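Long-range contact in 5-Carboxyvanillate Decarboxylase (Novosphingobium aromaticivorans, PDB 4QRN), which probably removes the carboxyl group at position 5 of 5-carboxyvanillate, as a manganese-binding decarboxylase of the amidohydrolase superfamily: residues I319-Y333 against T358-F371. Residues are numbered along the deposited sequence; the frame is centred on the assembly and turned at random. Where two conformers were deposited one is given.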
loop_
_atom_site.group_PDB
_atom_site.type_symbol
_atom_site.label_atom_id
_atom_site.label_comp_id
_atom_site.label_asym_id
_atom_site.label_seq_id
_atom_site.Cartn_x
_atom_site.Cartn_y
_atom_site.Cartn_z
ATOM N N ILE A 319 -11.358 7.113 -7.921
ATOM C CA ILE A 319 -12.749 6.745 -7.682
ATOM C C ILE A 319 -13.262 5.888 -8.836
ATOM O O ILE A 319 -13.879 4.848 -8.619
ATOM C CB ILE A 319 -13.626 8.002 -7.498
ATOM C CG1 ILE A 319 -13.208 8.732 -6.219
ATOM C CG2 ILE A 319 -15.087 7.620 -7.466
ATOM C CD1 ILE A 319 -13.756 10.140 -6.157
ATOM N N LYS A 320 -13.023 6.338 -10.064
ATOM C CA LYS A 320 -13.520 5.604 -11.217
ATOM C C LYS A 320 -12.875 4.230 -11.327
ATOM O O LYS A 320 -13.537 3.261 -11.706
ATOM C CB LYS A 320 -13.306 6.409 -12.499
ATOM C CG LYS A 320 -14.271 7.576 -12.644
ATOM C CD LYS A 320 -14.049 8.343 -13.938
ATOM C CE LYS A 320 -15.181 9.333 -14.203
ATOM N NZ LYS A 320 -14.913 10.100 -15.470
ATOM N N PHE A 321 -11.587 4.145 -11.031
ATOM C CA PHE A 321 -10.889 2.861 -11.073
ATOM C C PHE A 321 -11.560 1.894 -10.105
ATOM O O PHE A 321 -11.880 0.742 -10.416
ATOM C CB PHE A 321 -9.417 3.065 -10.700
ATOM C CG PHE A 321 -8.621 1.786 -10.684
ATOM C CD1 PHE A 321 -8.617 0.987 -9.553
ATOM C CD2 PHE A 321 -7.884 1.384 -11.783
ATOM C CE1 PHE A 321 -7.897 -0.202 -9.516
ATOM C CE2 PHE A 321 -7.186 0.191 -11.758
ATOM C CZ PHE A 321 -7.191 -0.603 -10.619
ATOM N N CYS A 322 -11.796 2.393 -8.900
ATOM C CA CYS A 322 -12.357 1.564 -7.864
ATOM C C CYS A 322 -13.814 1.161 -8.222
ATOM O O CYS A 322 -14.230 0.029 -7.971
ATOM C CB CYS A 322 -12.259 2.341 -6.556
ATOM S SG CYS A 322 -12.500 1.394 -5.081
ATOM N N GLN A 323 -14.581 2.088 -8.796
ATOM C CA GLN A 323 -15.936 1.764 -9.235
ATOM C C GLN A 323 -15.913 0.648 -10.276
ATOM O O GLN A 323 -16.777 -0.226 -10.289
ATOM C CB GLN A 323 -16.641 2.987 -9.839
ATOM C CG GLN A 323 -17.054 4.004 -8.789
ATOM C CD GLN A 323 -17.557 5.297 -9.429
ATOM O OE1 GLN A 323 -17.029 5.730 -10.453
ATOM N NE2 GLN A 323 -18.585 5.915 -8.832
ATOM N N GLN A 324 -14.934 0.674 -11.175
ATOM C CA GLN A 324 -14.827 -0.379 -12.168
ATOM C C GLN A 324 -14.481 -1.727 -11.517
ATOM O O GLN A 324 -15.055 -2.758 -11.891
ATOM C CB GLN A 324 -13.800 0.011 -13.222
ATOM C CG GLN A 324 -13.731 -0.976 -14.396
ATOM C CD GLN A 324 -12.506 -0.795 -15.277
ATOM O OE1 GLN A 324 -12.064 0.325 -15.529
ATOM N NE2 GLN A 324 -11.954 -1.909 -15.754
ATOM N N VAL A 325 -13.552 -1.740 -10.565
ATOM C CA VAL A 325 -13.118 -2.999 -9.950
ATOM C C VAL A 325 -14.195 -3.592 -9.040
ATOM O O VAL A 325 -14.461 -4.791 -9.065
ATOM C CB VAL A 325 -11.829 -2.758 -9.113
ATOM C CG1 VAL A 325 -11.488 -3.986 -8.261
ATOM C CG2 VAL A 325 -10.668 -2.408 -10.034
ATOM N N MET A 326 -14.798 -2.739 -8.218
ATOM C CA MET A 326 -15.722 -3.190 -7.170
ATOM C C MET A 326 -17.161 -3.254 -7.669
ATOM O O MET A 326 -17.975 -3.966 -7.080
ATOM C CB MET A 326 -15.761 -2.193 -5.997
ATOM C CG MET A 326 -14.493 -1.709 -5.380
ATOM S SD MET A 326 -13.871 -2.715 -4.093
ATOM C CE MET A 326 -15.267 -3.034 -3.019
ATOM N N GLY A 327 -17.484 -2.440 -8.676
ATOM C CA GLY A 327 -18.861 -2.137 -9.038
ATOM C C GLY A 327 -19.272 -0.777 -8.490
ATOM O O GLY A 327 -18.982 -0.430 -7.333
ATOM N N GLU A 328 -20.000 -0.012 -9.301
ATOM C CA GLU A 328 -20.394 1.326 -8.872
ATOM C C GLU A 328 -21.366 1.333 -7.695
ATOM O O GLU A 328 -21.506 2.369 -7.051
ATOM C CB GLU A 328 -20.965 2.125 -10.025
ATOM C CG GLU A 328 -22.282 1.612 -10.500
ATOM C CD GLU A 328 -22.925 2.511 -11.534
ATOM O OE1 GLU A 328 -22.219 3.357 -12.122
ATOM O OE2 GLU A 328 -24.145 2.388 -11.765
ATOM N N ASP A 329 -22.000 0.208 -7.387
ATOM C CA ASP A 329 -22.871 0.133 -6.224
ATOM C C ASP A 329 -22.103 -0.008 -4.920
ATOM O O ASP A 329 -22.734 0.008 -3.864
ATOM C CB ASP A 329 -23.822 -1.078 -6.305
ATOM C CG ASP A 329 -24.855 -0.985 -7.384
ATOM O OD1 ASP A 329 -24.970 0.056 -8.047
ATOM O OD2 ASP A 329 -25.590 -1.990 -7.531
ATOM N N ARG A 330 -20.778 -0.184 -4.981
ATOM C CA ARG A 330 -20.011 -0.589 -3.804
ATOM C C ARG A 330 -18.999 0.467 -3.380
ATOM O O ARG A 330 -18.141 0.185 -2.541
ATOM C CB ARG A 330 -19.340 -1.943 -4.040
ATOM C CG ARG A 330 -20.346 -3.033 -4.363
ATOM C CD ARG A 330 -19.712 -4.421 -4.343
ATOM N NE ARG A 330 -19.405 -4.891 -2.993
ATOM C CZ ARG A 330 -20.285 -5.441 -2.163
ATOM N NH1 ARG A 330 -21.552 -5.597 -2.534
ATOM N NH2 ARG A 330 -19.907 -5.838 -0.967
ATOM N N VAL A 331 -19.120 1.682 -3.924
ATOM C CA VAL A 331 -18.200 2.786 -3.654
ATOM C C VAL A 331 -19.028 3.994 -3.219
ATOM O O VAL A 331 -19.946 4.415 -3.938
ATOM C CB VAL A 331 -17.351 3.120 -4.901
ATOM C CG1 VAL A 331 -16.413 4.284 -4.626
ATOM C CG2 VAL A 331 -16.605 1.881 -5.378
ATOM N N MET A 332 -18.684 4.560 -2.060
ATOM C CA MET A 332 -19.450 5.622 -1.409
ATOM C C MET A 332 -18.584 6.835 -1.133
ATOM O O MET A 332 -17.388 6.723 -0.848
ATOM C CB MET A 332 -19.977 5.089 -0.051
ATOM C CG MET A 332 -21.045 4.029 -0.217
ATOM S SD MET A 332 -21.494 3.231 1.337
ATOM C CE MET A 332 -20.098 2.117 1.558
ATOM N N TYR A 333 -19.228 7.990 -1.134
ATOM C CA TYR A 333 -18.606 9.227 -0.729
ATOM C C TYR A 333 -18.366 9.271 0.782
ATOM O O TYR A 333 -19.221 8.872 1.577
ATOM C CB TYR A 333 -19.515 10.401 -1.125
ATOM C CG TYR A 333 -19.014 11.735 -0.600
ATOM C CD1 TYR A 333 -17.868 12.328 -1.131
ATOM C CD2 TYR A 333 -19.647 12.376 0.451
ATOM C CE1 TYR A 333 -17.378 13.520 -0.617
ATOM C CE2 TYR A 333 -19.164 13.553 0.971
ATOM C CZ TYR A 333 -18.019 14.124 0.449
ATOM O OH TYR A 333 -17.572 15.302 1.007
ATOM N N THR A 358 -24.946 7.422 -11.619
ATOM C CA THR A 358 -23.802 6.930 -10.868
ATOM C C THR A 358 -23.435 7.888 -9.738
ATOM O O THR A 358 -23.089 7.455 -8.627
ATOM C CB THR A 358 -22.624 6.737 -11.826
ATOM O OG1 THR A 358 -22.981 5.769 -12.826
ATOM C CG2 THR A 358 -21.349 6.292 -11.066
ATOM N N LYS A 359 -23.480 9.187 -10.026
ATOM C CA LYS A 359 -23.134 10.178 -9.020
ATOM C C LYS A 359 -24.087 10.101 -7.818
ATOM O O LYS A 359 -23.663 10.267 -6.667
ATOM C CB LYS A 359 -23.072 11.565 -9.672
ATOM C CG LYS A 359 -22.496 12.672 -8.804
ATOM C CD LYS A 359 -22.296 13.958 -9.579
ATOM C CE LYS A 359 -21.110 13.913 -10.530
ATOM N NZ LYS A 359 -21.186 15.036 -11.526
ATOM N N LYS A 360 -25.375 9.874 -8.079
ATOM C CA LYS A 360 -26.346 9.729 -6.993
ATOM C C LYS A 360 -26.097 8.468 -6.162
ATOM O O LYS A 360 -26.270 8.495 -4.940
ATOM C CB LYS A 360 -27.782 9.773 -7.545
ATOM C CG LYS A 360 -28.830 9.563 -6.490
ATOM C CD LYS A 360 -30.229 9.769 -7.043
ATOM C CE LYS A 360 -31.261 9.741 -5.920
ATOM N NZ LYS A 360 -32.666 9.898 -6.439
ATOM N N LYS A 361 -25.693 7.369 -6.795
ATOM C CA LYS A 361 -25.285 6.186 -6.029
ATOM C C LYS A 361 -24.101 6.523 -5.112
ATOM O O LYS A 361 -24.103 6.186 -3.932
ATOM C CB LYS A 361 -24.889 5.047 -6.964
ATOM C CG LYS A 361 -26.064 4.451 -7.726
ATOM C CD LYS A 361 -25.561 3.315 -8.625
ATOM C CE LYS A 361 -26.687 2.646 -9.386
ATOM N NZ LYS A 361 -26.175 1.430 -10.107
ATOM N N PHE A 362 -23.079 7.163 -5.696
ATOM C CA PHE A 362 -21.856 7.513 -4.982
ATOM C C PHE A 362 -22.138 8.394 -3.762
ATOM O O PHE A 362 -21.642 8.124 -2.669
ATOM C CB PHE A 362 -20.910 8.196 -5.981
ATOM C CG PHE A 362 -19.653 8.749 -5.358
ATOM C CD1 PHE A 362 -18.656 7.901 -4.875
ATOM C CD2 PHE A 362 -19.445 10.117 -5.264
ATOM C CE1 PHE A 362 -17.492 8.417 -4.305
ATOM C CE2 PHE A 362 -18.275 10.632 -4.695
ATOM C CZ PHE A 362 -17.308 9.775 -4.234
ATOM N N PHE A 363 -22.930 9.447 -3.932
ATOM C CA PHE A 363 -23.167 10.387 -2.842
ATOM C C PHE A 363 -24.217 9.952 -1.838
ATOM O O PHE A 363 -24.160 10.353 -0.680
ATOM C CB PHE A 363 -23.582 11.759 -3.384
ATOM C CG PHE A 363 -22.427 12.691 -3.680
ATOM C CD1 PHE A 363 -21.712 13.269 -2.642
ATOM C CD2 PHE A 363 -22.112 13.051 -4.990
ATOM C CE1 PHE A 363 -20.715 14.220 -2.894
ATOM C CE2 PHE A 363 -21.086 13.967 -5.253
ATOM C CZ PHE A 363 -20.413 14.556 -4.197
ATOM N N GLN A 364 -25.230 9.211 -2.302
ATOM C CA GLN A 364 -26.443 8.993 -1.504
ATOM C C GLN A 364 -26.884 7.546 -1.425
ATOM O O GLN A 364 -26.991 6.995 -0.337
ATOM C CB GLN A 364 -27.598 9.824 -2.070
ATOM C CG GLN A 364 -28.892 9.607 -1.280
ATOM C CD GLN A 364 -30.093 10.232 -1.958
ATOM O OE1 GLN A 364 -29.992 11.210 -2.706
ATOM N NE2 GLN A 364 -31.240 9.622 -1.758
ATOM N N THR A 365 -27.253 6.933 -2.554
ATOM C CA THR A 365 -28.063 5.728 -2.429
ATOM C C THR A 365 -27.269 4.480 -2.085
ATOM O O THR A 365 -27.844 3.554 -1.505
ATOM C CB THR A 365 -28.973 5.501 -3.646
ATOM O OG1 THR A 365 -28.179 5.343 -4.813
ATOM C CG2 THR A 365 -29.924 6.686 -3.834
ATOM N N ASN A 366 -25.973 4.435 -2.387
ATOM C CA ASN A 366 -25.191 3.315 -1.888
ATOM C C ASN A 366 -25.161 3.314 -0.360
ATOM O O ASN A 366 -25.432 2.292 0.258
ATOM C CB ASN A 366 -23.779 3.344 -2.453
ATOM C CG ASN A 366 -23.719 3.024 -3.955
ATOM O OD1 ASN A 366 -24.668 2.499 -4.552
ATOM N ND2 ASN A 366 -22.578 3.329 -4.559
ATOM N N ALA A 367 -24.885 4.470 0.240
ATOM C CA ALA A 367 -24.880 4.553 1.695
ATOM C C ALA A 367 -26.254 4.194 2.256
ATOM O O ALA A 367 -26.353 3.504 3.268
ATOM C CB ALA A 367 -24.478 5.956 2.128
ATOM N N GLU A 368 -27.326 4.661 1.618
ATOM C CA GLU A 368 -28.658 4.338 2.140
ATOM C C GLU A 368 -28.872 2.825 2.145
ATOM O O GLU A 368 -29.477 2.297 3.083
ATOM C CB GLU A 368 -29.736 5.032 1.318
ATOM C CG GLU A 368 -29.777 6.519 1.585
ATOM C CD GLU A 368 -30.744 7.299 0.730
ATOM O OE1 GLU A 368 -31.069 6.894 -0.405
ATOM O OE2 GLU A 368 -31.131 8.392 1.191
ATOM N N LYS A 369 -28.382 2.125 1.118
ATOM C CA LYS A 369 -28.510 0.679 1.081
ATOM C C LYS A 369 -27.623 0.008 2.133
ATOM O O LYS A 369 -28.121 -0.780 2.957
ATOM C CB LYS A 369 -28.149 0.147 -0.308
ATOM C CG LYS A 369 -28.139 -1.383 -0.352
ATOM C CD LYS A 369 -27.941 -1.941 -1.732
ATOM C CE LYS A 369 -27.892 -3.458 -1.671
ATOM N NZ LYS A 369 -27.790 -4.075 -3.024
ATOM N N TRP A 370 -26.318 0.277 2.101
ATOM C CA TRP A 370 -25.404 -0.531 2.899
ATOM C C TRP A 370 -25.462 -0.231 4.393
ATOM O O TRP A 370 -25.156 -1.104 5.206
ATOM C CB TRP A 370 -23.968 -0.388 2.383
ATOM C CG TRP A 370 -23.850 -0.818 0.971
ATOM C CD1 TRP A 370 -23.494 -0.024 -0.096
ATOM C CD2 TRP A 370 -24.132 -2.114 0.412
ATOM N NE1 TRP A 370 -23.519 -0.745 -1.258
ATOM C CE2 TRP A 370 -23.908 -2.020 -0.980
ATOM C CE3 TRP A 370 -24.502 -3.359 0.949
ATOM C CZ2 TRP A 370 -24.062 -3.101 -1.837
ATOM C CZ3 TRP A 370 -24.657 -4.435 0.085
ATOM C CH2 TRP A 370 -24.437 -4.292 -1.293
ATOM N N PHE A 371 -25.847 0.999 4.756
ATOM C CA PHE A 371 -26.050 1.346 6.163
ATOM C C PHE A 371 -27.511 1.176 6.604
ATOM O O PHE A 371 -27.831 1.386 7.763
ATOM C CB PHE A 371 -25.591 2.770 6.456
ATOM C CG PHE A 371 -24.095 2.972 6.396
ATOM C CD1 PHE A 371 -23.304 2.770 7.512
ATOM C CD2 PHE A 371 -23.508 3.423 5.224
ATOM C CE1 PHE A 371 -21.942 3.024 7.464
ATOM C CE2 PHE A 371 -22.138 3.665 5.155
ATOM C CZ PHE A 371 -21.361 3.486 6.290
HETATM O O HOH W 1 -25.624 4.070 -13.014
HETATM O O HOH W 2 -25.792 -3.535 -5.124
#
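Phe363 CD1 and CE1 lie over one face of the Tyr333 ring, CE1 3.7 Å above the plane near its centre, with the rings inclined at 43°. Phe362 has Tyr333 N and CB over one face, CB making a CH-pi contact, while Val331 O meets its edge. Tyr333 CG stands anti to the backbone N (chi1 174°), which turns its ring toward both phenylalanines. Trp370 works edge-on: its indole N-H runs nearly straight (171°) to Asp329 O, NE1 to O 2.8 Å, and Met332 SD touches the same edge at CD1, a Met-aromatic contact. The flat amide of Asn366 uses ND2 twice, donating to Glu328 O on a lone pair and to Val331 O from above its carbonyl plane, both at 2.9 Å. On the more exposed side the extended Lys361 forms salt bridges with Glu328 OE2 and Asp329 OD1, both 2.8 Å from NZ, and Thr358 OG1 donates a hydrogen bond to Glu328 OE1 at 2.6 Å. Tyr333 N bonds to Phe362 O, in a pi-type turn. Thus the C-terminal helix packs on strand 331-332 where it runs beside strand 38-44, consistent with the distorted (beta/alpha)8 barrel of amidohydrolases; Asp336, just beyond Tyr333, binds manganese.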